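Local coordinates for protein sialidase B (Streptococcus pneumoniae serotype 4, PDB 4XJW) that cleaves terminal sialic acid from oligosaccharides, glycoproteins and glycolipids, working as an intramolecular trans-sialidase of glycosyl hydrolase family 33, at residues G552-S556 with A614-I618. The protein carries 1 engineered substitution. Numbering follows the deposited sequence.
Sequences GTQVS and AYSAI
Segments 552-556 and 614-618 run side by side in the same direction, 8° apart, with Q554 level with Y615 (CA to CA 5.4 Å) and S556 with A617. No direct backbone hydrogen bond joins them; side chains and water fill the gap. Q554 CB sits over the centre of one face of the Y615 ring, 3.6 Å from the centroid, a CH-pi contact. With CG anti to the backbone N (chi1 -175°), the bend at chi2 brings OE1 down beside Y615 CB and CG. OE1 accepts a hydrogen bond from S616 N (3.0 Å), the donor tilted 24° from the carbonyl plane. The segments lead into 556-559 and 616-620, the first strands of neighbouring sheets of the sialidase beta-propeller, beside the active site: Y615 is probably the nucleophile, its OH hydrogen-bonded to E503, and T553 OG1 bonds R581, probably a substrate-binding arginine. Further along, S556 OG and S616 OG hydrogen-bond at 3.0 Å, and S616 OG also meets S573. One water links Q554 O, A614 O and S616 OG; another bridges Q554 NE2 to S616 O, while NE2 also reaches P454 O. I618 CG1 packs 3.6 Å from S556 OG.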
loop_
_atom_site.group_PDB
_atom_site.type_symbol
_atom_site.label_atom_id
_atom_site.label_comp_id
_atom_site.label_asym_id
_atom_site.label_seq_id
_atom_site.Cartn_x
_atom_site.Cartn_y
_atom_site.Cartn_z
ATOM N N GLY A 552 -7.758 -14.677 -1.060
ATOM C CA GLY A 552 -8.264 -13.748 -0.041
ATOM C C GLY A 552 -7.561 -12.404 -0.004
ATOM O O GLY A 552 -6.547 -12.211 -0.671
ATOM N N THR A 553 -8.105 -11.487 0.807
ATOM C CA THR A 553 -7.543 -10.145 1.011
ATOM C C THR A 553 -7.831 -9.716 2.440
ATOM O O THR A 553 -8.843 -10.109 3.006
ATOM C CB THR A 553 -8.183 -9.106 0.034
ATOM O OG1 THR A 553 -7.976 -9.546 -1.318
ATOM C CG2 THR A 553 -7.536 -7.746 0.171
ATOM N N GLN A 554 -6.937 -8.918 3.024
ATOM C CA GLN A 554 -7.167 -8.329 4.331
ATOM C C GLN A 554 -8.551 -7.666 4.358
ATOM O O GLN A 554 -8.988 -7.066 3.361
ATOM C CB GLN A 554 -6.081 -7.288 4.621
ATOM C CG GLN A 554 -6.143 -6.667 6.027
ATOM C CD GLN A 554 -5.854 -5.175 6.039
ATOM O OE1 GLN A 554 -5.827 -4.526 4.998
ATOM N NE2 GLN A 554 -5.631 -4.626 7.225
ATOM N N VAL A 555 -9.240 -7.803 5.496
ATOM C CA VAL A 555 -10.504 -7.114 5.736
ATOM C C VAL A 555 -10.307 -6.235 6.965
ATOM O O VAL A 555 -9.779 -6.685 7.998
ATOM C CB VAL A 555 -11.679 -8.107 5.961
ATOM C CG1 VAL A 555 -11.337 -9.129 7.035
ATOM C CG2 VAL A 555 -12.961 -7.381 6.320
ATOM N N SER A 556 -10.702 -4.974 6.862
ATOM C CA SER A 556 -10.654 -4.114 8.039
ATOM C C SER A 556 -12.070 -3.955 8.571
ATOM O O SER A 556 -13.041 -4.161 7.832
ATOM C CB SER A 556 -9.987 -2.780 7.729
ATOM O OG SER A 556 -10.536 -2.136 6.591
ATOM N N ALA A 614 -7.528 -3.250 -2.679
ATOM C CA ALA A 614 -6.832 -4.341 -2.017
ATOM C C ALA A 614 -6.849 -4.184 -0.501
ATOM O O ALA A 614 -7.922 -4.182 0.087
ATOM C CB ALA A 614 -5.411 -4.530 -2.589
ATOM N N TYR A 615 -5.689 -4.074 0.137
ATOM C CA TYR A 615 -5.674 -3.890 1.578
ATOM C C TYR A 615 -6.247 -2.521 1.931
ATOM O O TYR A 615 -6.169 -1.564 1.141
ATOM C CB TYR A 615 -4.271 -4.030 2.174
ATOM C CG TYR A 615 -3.750 -5.439 2.305
ATOM C CD1 TYR A 615 -4.012 -6.404 1.339
ATOM C CD2 TYR A 615 -2.946 -5.798 3.375
ATOM C CE1 TYR A 615 -3.499 -7.690 1.461
ATOM C CE2 TYR A 615 -2.435 -7.074 3.498
ATOM C CZ TYR A 615 -2.701 -8.006 2.529
ATOM O OH TYR A 615 -2.184 -9.284 2.640
ATOM N N SER A 616 -6.827 -2.441 3.119
ATOM C CA SER A 616 -7.531 -1.238 3.506
ATOM C C SER A 616 -7.513 -0.994 4.998
ATOM O O SER A 616 -7.308 -1.892 5.817
ATOM C CB SER A 616 -8.969 -1.296 2.999
ATOM O OG SER A 616 -9.707 -2.275 3.722
ATOM N N ALA A 617 -7.738 0.274 5.334
ATOM C CA ALA A 617 -7.839 0.723 6.708
ATOM C C ALA A 617 -9.086 1.586 6.838
ATOM O O ALA A 617 -9.333 2.474 6.002
ATOM C CB ALA A 617 -6.584 1.509 7.081
ATOM N N ILE A 618 -9.882 1.327 7.876
ATOM C CA ILE A 618 -11.022 2.190 8.163
ATOM C C ILE A 618 -11.058 2.652 9.612
ATOM O O ILE A 618 -10.690 1.920 10.532
ATOM C CB ILE A 618 -12.372 1.542 7.774
ATOM C CG1 ILE A 618 -12.582 0.202 8.489
ATOM C CG2 ILE A 618 -12.484 1.395 6.244
ATOM C CD1 ILE A 618 -13.991 -0.349 8.272
HETATM O O HOH W 1 -9.503 -4.544 2.294
HETATM O O HOH W 2 -5.598 -1.719 7.947
#